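Local coordinates for uncharacterized protein (Legionella longbeachae NSW150, PDB 4JZA) that probably removes the 3-phosphate from phosphatidylinositol 3-phosphate, acting as a phosphoinositide phosphatase in the interaction between this pathogen and its host, at residues A349-H354 with K371-S376; K401-S406 with H545-C550. All coordinates share one frame; numbering follows the deposited sequence.

Contact 1: A349-H354 with K371-S376; sequences ANYAAH and KRYRSS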
loop_
_atom_site.group_PDB
_atom_site.type_symbol
_atom_site.label_atom_id
_atom_site.label_comp_id
_atom_site.label_asym_id
_atom_site.label_seq_id
_atom_site.Cartn_x
_atom_site.Cartn_y
_atom_site.Cartn_z
ATOM N N ALA A 349 -7.626 8.101 4.953
ATOM C CA ALA A 349 -6.476 7.367 5.402
ATOM C C ALA A 349 -5.630 8.272 6.184
ATOM O O ALA A 349 -5.626 9.487 5.952
ATOM C CB ALA A 349 -5.682 6.821 4.237
ATOM N N ASN A 350 -4.897 7.666 7.110
ATOM C CA ASN A 350 -3.946 8.372 7.934
ATOM C C ASN A 350 -4.603 9.578 8.560
ATOM O O ASN A 350 -3.996 10.646 8.611
ATOM C CB ASN A 350 -2.715 8.769 7.098
ATOM C CG ASN A 350 -1.508 9.149 7.950
ATOM O OD1 ASN A 350 -1.430 8.883 9.172
ATOM N ND2 ASN A 350 -0.546 9.777 7.309
ATOM N N TYR A 351 -5.838 9.392 9.052
ATOM C CA TYR A 351 -6.673 10.473 9.537
ATOM C C TYR A 351 -6.449 10.698 11.013
ATOM O O TYR A 351 -6.578 9.785 11.806
ATOM C CB TYR A 351 -8.129 10.153 9.272
ATOM C CG TYR A 351 -9.164 11.200 9.724
ATOM C CD1 TYR A 351 -9.035 12.561 9.380
ATOM C CD2 TYR A 351 -10.311 10.814 10.433
ATOM C CE1 TYR A 351 -9.998 13.496 9.733
ATOM C CE2 TYR A 351 -11.280 11.745 10.787
ATOM C CZ TYR A 351 -11.129 13.086 10.446
ATOM O OH TYR A 351 -12.099 14.009 10.857
ATOM N N ALA A 352 -6.130 11.930 11.387
ATOM C CA ALA A 352 -5.709 12.192 12.763
ATOM C C ALA A 352 -5.852 13.639 13.042
ATOM O O ALA A 352 -5.986 14.450 12.093
ATOM C CB ALA A 352 -4.268 11.773 12.977
ATOM N N ALA A 353 -5.801 13.967 14.337
ATOM C CA ALA A 353 -5.783 15.347 14.755
ATOM C C ALA A 353 -4.509 15.645 15.502
ATOM O O ALA A 353 -4.206 14.979 16.486
ATOM C CB ALA A 353 -6.971 15.638 15.640
ATOM N N HIS A 354 -3.803 16.682 15.044
ATOM C CA HIS A 354 -2.505 17.081 15.576
ATOM C C HIS A 354 -2.715 18.281 16.440
ATOM O O HIS A 354 -3.375 19.233 16.015
ATOM C CB HIS A 354 -1.474 17.445 14.457
ATOM C CG HIS A 354 -0.126 17.791 15.001
ATOM N ND1 HIS A 354 0.300 19.092 15.143
ATOM C CD2 HIS A 354 0.850 17.015 15.529
ATOM C CE1 HIS A 354 1.483 19.103 15.728
ATOM N NE2 HIS A 354 1.849 17.854 15.963
ATOM N N LYS A 371 -6.766 21.590 17.890
ATOM C CA LYS A 371 -6.667 20.445 17.010
ATOM C C LYS A 371 -6.557 20.872 15.561
ATOM O O LYS A 371 -7.306 21.737 15.123
ATOM C CB LYS A 371 -7.817 19.474 17.256
ATOM C CG LYS A 371 -7.540 18.706 18.531
ATOM C CD LYS A 371 -8.663 17.822 19.013
ATOM C CE LYS A 371 -8.320 17.364 20.432
ATOM N NZ LYS A 371 -8.886 16.014 20.741
ATOM N N ARG A 372 -5.531 20.344 14.870
ATOM C CA ARG A 372 -5.329 20.562 13.450
ATOM C C ARG A 372 -5.404 19.170 12.829
ATOM O O ARG A 372 -4.704 18.245 13.243
ATOM C CB ARG A 372 -3.990 21.245 13.170
ATOM C CG ARG A 372 -3.947 22.692 13.670
ATOM C CD ARG A 372 -2.789 22.950 14.619
ATOM N NE ARG A 372 -1.531 22.879 13.918
ATOM C CZ ARG A 372 -0.357 22.626 14.484
ATOM N NH1 ARG A 372 -0.240 22.429 15.786
ATOM N NH2 ARG A 372 0.725 22.587 13.721
ATOM N N TYR A 373 -6.269 19.024 11.839
ATOM C CA TYR A 373 -6.601 17.722 11.285
ATOM C C TYR A 373 -5.835 17.374 10.017
ATOM O O TYR A 373 -5.620 18.209 9.160
ATOM C CB TYR A 373 -8.112 17.614 11.074
ATOM C CG TYR A 373 -8.901 17.819 12.346
ATOM C CD1 TYR A 373 -9.164 19.089 12.819
ATOM C CD2 TYR A 373 -9.367 16.746 13.078
ATOM C CE1 TYR A 373 -9.873 19.283 13.980
ATOM C CE2 TYR A 373 -10.079 16.937 14.241
ATOM C CZ TYR A 373 -10.324 18.210 14.686
ATOM O OH TYR A 373 -11.031 18.415 15.840
ATOM N N ARG A 374 -5.400 16.126 9.935
ATOM C CA ARG A 374 -4.563 15.655 8.847
ATOM C C ARG A 374 -5.100 14.359 8.272
ATOM O O ARG A 374 -5.696 13.566 8.974
ATOM C CB ARG A 374 -3.151 15.414 9.365
ATOM C CG ARG A 374 -3.121 14.644 10.670
ATOM C CD ARG A 374 -1.729 14.554 11.242
ATOM N NE ARG A 374 -0.744 14.285 10.212
ATOM C CZ ARG A 374 0.520 13.987 10.460
ATOM N NH1 ARG A 374 0.948 13.912 11.700
ATOM N NH2 ARG A 374 1.354 13.766 9.468
ATOM N N SER A 375 -4.893 14.156 6.982
ATOM C CA SER A 375 -5.278 12.927 6.311
ATOM C C SER A 375 -4.506 12.784 5.010
ATOM O O SER A 375 -3.821 13.695 4.594
ATOM C CB SER A 375 -6.784 12.883 6.056
ATOM O OG SER A 375 -7.115 13.458 4.809
ATOM N N SER A 376 -4.609 11.625 4.384
ATOM C CA SER A 376 -4.172 11.453 3.013
ATOM C C SER A 376 -5.117 12.234 2.115
ATOM O O SER A 376 -6.261 12.464 2.463
ATOM C CB SER A 376 -4.184 9.984 2.626
ATOM O OG SER A 376 -3.244 9.261 3.380
HETATM O O HOH W 1 -7.720 9.981 2.658
HETATM O O HOH W 2 -2.161 12.741 7.989
#

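Contact 2: K401-S406 with H545-C550; sequences KVMEYS and HSYGSC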
loop_
_atom_site.group_PDB
_atom_site.type_symbol
_atom_site.label_atom_id
_atom_site.label_comp_id
_atom_site.label_asym_id
_atom_site.label_seq_id
_atom_site.Cartn_x
_atom_site.Cartn_y
_atom_site.Cartn_z
ATOM N N LYS A 401 -15.940 13.598 5.616
ATOM C CA LYS A 401 -15.507 13.041 6.878
ATOM C C LYS A 401 -14.467 13.971 7.528
ATOM O O LYS A 401 -14.378 14.125 8.741
ATOM C CB LYS A 401 -14.944 11.682 6.634
ATOM C CG LYS A 401 -14.552 11.004 7.902
ATOM C CD LYS A 401 -15.705 10.902 8.865
ATOM C CE LYS A 401 -15.304 9.970 9.988
ATOM N NZ LYS A 401 -16.391 9.829 11.013
ATOM N N VAL A 402 -13.737 14.635 6.670
ATOM C CA VAL A 402 -12.588 15.434 7.038
ATOM C C VAL A 402 -13.050 16.852 7.507
ATOM O O VAL A 402 -12.348 17.575 8.247
ATOM C CB VAL A 402 -11.577 15.343 5.822
ATOM C CG1 VAL A 402 -11.054 16.660 5.329
ATOM C CG2 VAL A 402 -10.471 14.334 6.110
HETATM N N MSE A 403 -14.264 17.221 7.118
HETATM C CA MSE A 403 -14.893 18.434 7.604
HETATM C C MSE A 403 -15.759 18.154 8.814
HETATM O O MSE A 403 -16.416 19.062 9.334
HETATM C CB MSE A 403 -15.732 18.999 6.474
HETATM C CG MSE A 403 -14.871 19.383 5.283
HETATM SE SE MSE A 403 -13.839 20.999 5.713
HETATM C CE MSE A 403 -12.091 20.569 4.955
ATOM N N GLU A 404 -15.760 16.929 9.326
ATOM C CA GLU A 404 -16.729 16.596 10.364
ATOM C C GLU A 404 -16.619 17.517 11.593
ATOM O O GLU A 404 -17.611 17.765 12.200
ATOM C CB GLU A 404 -16.716 15.092 10.746
ATOM C CG GLU A 404 -15.561 14.625 11.651
ATOM C CD GLU A 404 -15.460 13.093 11.802
ATOM O OE1 GLU A 404 -16.522 12.431 11.879
ATOM O OE2 GLU A 404 -14.326 12.535 11.881
ATOM N N TYR A 405 -15.438 18.035 11.952
ATOM C CA TYR A 405 -15.286 18.826 13.199
ATOM C C TYR A 405 -15.346 20.308 12.957
ATOM O O TYR A 405 -15.288 21.117 13.891
ATOM C CB TYR A 405 -14.029 18.466 13.949
ATOM C CG TYR A 405 -14.151 17.175 14.686
ATOM C CD1 TYR A 405 -14.821 17.097 15.907
ATOM C CD2 TYR A 405 -13.587 15.990 14.164
ATOM C CE1 TYR A 405 -14.935 15.882 16.603
ATOM C CE2 TYR A 405 -13.688 14.767 14.849
ATOM C CZ TYR A 405 -14.364 14.729 16.071
ATOM O OH TYR A 405 -14.472 13.547 16.729
ATOM N N SER A 406 -15.526 20.674 11.706
ATOM C CA SER A 406 -15.912 22.025 11.391
ATOM C C SER A 406 -17.382 22.226 11.765
ATOM O O SER A 406 -18.097 21.249 12.060
ATOM C CB SER A 406 -15.747 22.266 9.899
ATOM O OG SER A 406 -16.683 21.543 9.139
ATOM N N HIS A 545 -11.752 25.928 11.108
ATOM C CA HIS A 545 -11.366 24.529 11.078
ATOM C C HIS A 545 -10.101 24.341 10.239
ATOM O O HIS A 545 -10.071 24.686 9.057
ATOM C CB HIS A 545 -12.497 23.717 10.471
ATOM C CG HIS A 545 -12.212 22.251 10.381
ATOM N ND1 HIS A 545 -11.903 21.471 11.455
ATOM C CD2 HIS A 545 -12.196 21.423 9.333
ATOM C CE1 HIS A 545 -11.715 20.221 11.072
ATOM N NE2 HIS A 545 -11.916 20.162 9.790
ATOM N N SER A 546 -9.074 23.786 10.868
ATOM C CA SER A 546 -7.754 23.563 10.246
ATOM C C SER A 546 -7.612 22.153 9.690
ATOM O O SER A 546 -7.577 21.205 10.431
ATOM C CB SER A 546 -6.650 23.816 11.270
ATOM O OG SER A 546 -5.442 23.296 10.809
ATOM N N TYR A 547 -7.596 22.029 8.374
ATOM C CA TYR A 547 -7.387 20.742 7.718
ATOM C C TYR A 547 -6.392 20.900 6.583
ATOM O O TYR A 547 -6.378 21.933 5.868
ATOM C CB TYR A 547 -8.700 20.107 7.171
ATOM C CG TYR A 547 -8.423 18.886 6.297
ATOM C CD1 TYR A 547 -8.061 17.641 6.865
ATOM C CD2 TYR A 547 -8.420 18.995 4.925
ATOM C CE1 TYR A 547 -7.769 16.524 6.072
ATOM C CE2 TYR A 547 -8.123 17.912 4.128
ATOM C CZ TYR A 547 -7.787 16.664 4.704
ATOM O OH TYR A 547 -7.447 15.604 3.877
ATOM N N GLY A 548 -5.585 19.858 6.391
ATOM C CA GLY A 548 -4.708 19.803 5.227
ATOM C C GLY A 548 -4.175 18.421 4.953
ATOM O O GLY A 548 -4.347 17.503 5.756
ATOM N N SER A 549 -3.594 18.265 3.766
ATOM C CA SER A 549 -2.945 17.040 3.388
ATOM C C SER A 549 -1.853 17.319 2.384
ATOM O O SER A 549 -1.853 18.352 1.724
ATOM C CB SER A 549 -3.939 16.109 2.755
ATOM O OG SER A 549 -4.315 16.623 1.507
ATOM N N CYS A 550 -0.911 16.388 2.307
ATOM C CA CYS A 550 -0.078 16.212 1.143
ATOM C C CYS A 550 -0.637 14.960 0.480
ATOM O O CYS A 550 -1.723 14.572 0.812
ATOM C CB CYS A 550 1.359 16.035 1.564
ATOM S SG CYS A 550 1.639 14.739 2.788
#

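Contact 1: A349-H354 with K371-S376
Ala-352 and Arg-374 form a hydrogen-bonded antiparallel pair in the beta hairpin of strands 352-359 and 365-374, part of the large mixed sheet. Arg-374 N gives Ala-352 O a bond of 2.8 Å, and Ala-352 N returns one to Arg-374 O; His-354 and Arg-372 repeat this double link further along. Between them Ala-353 and Tyr-373 are a non-hydrogen-bonded pair on the other face, with Ala-353 CB 3.6 Å from Tyr-373 CE2.

The side chain of Arg-374 starts beside its partner strand, CB lying 4.1 Å from Ala-352 O. A chi1 of 46° places CG between the backbone N and the carbonyl carbon, where it lies against Ala-352 O and also packs 3.9 Å from Ala-352 CB. CD continues past the same methyl. NE makes a weak bond to a water that donates to Asn-350 O, thus spanning both segments. At the tip, NH1 forms a salt bridge with Asp-164 and a bond to Gln-605, while NH2 bonds to Gly-553 O.

Beyond the paired residues, Ser-376 N also donates to Ala-349 O at 2.8 Å with 173° at the hydrogen, and a water bridges Ala-349 N and Ser-376 O.

Contact 2: K401-S406 with H545-C550
His-545, in the segment that forms strand 545-549, meets the end of helix 388-402 through its imidazole. Its CG stands anti to the backbone N (chi1 180°), which carries the ring across to the helix terminus. There NE2 donates to Val-402 O at 3.0 Å, with 164° at the hydrogen; the bond lies in the carbonyl plane and close to the plane of the ring. The selenium of Met-403, a selenomethionine in this crystal, comes to the ring edge, 4.0 Å from His-545 CD2. One ring face is covered by Ser-406, its N over the centre and its CB 3.6 Å from His-545 CG. This N-H is directed elsewhere: Met-403 to Ser-406 is a type I turn, and Met-403 O accepts from both Ser-406 N and Ser-406 OG. The turn thus holds the covering residue in place above the histidine.

Two residues on, Tyr-547 again points toward the helix end. Val-402 CG1 sits over the middle of its ring in a CH-pi contact, the two side chains crossing at about a right angle. Met-403 CE adds an apolar touch 4.0 Å from Tyr-547 CD2, so the bent selenomethionine reaches both aromatic rings.

The strand then moves away from the helix end toward Cys-550. This cysteine opens a CX5R sequence ending at Arg-556, the signature of cysteine-dependent phosphatases, and the strand therefore probably leads into the phosphate-binding P-loop.

Because NE2 is the donor to Val-402 O, it must carry a proton. The bond satisfies a carbonyl at the C-terminal end of the helix, whose dipole would probably polarise the imidazole N-H further, while the rest is mostly packing against the two rings.

The centres of the two contacts lie about 7 Å apart on one mixed sheet, where strand 365-374 runs between strands 352-359 and 545-549. Along the chain they come in series: the hairpin of contact 1 closes, helix 388-402 follows, and its end meets strand 545-549 in contact 2 after a long excursion. Ser-375 OG and Tyr-547 OH probably share a hydrogen bond, and Tyr-351 OH probably bonds to Glu-404 OE2 at 2.9 Å. Backbone bonds of Tyr-373 to Ser-546 and Gly-548 join the strands directly. Together with the bond of Ser-376 OG to Ser-552 O, this places the hairpin directly beside the presumed P-loop of the phosphatase.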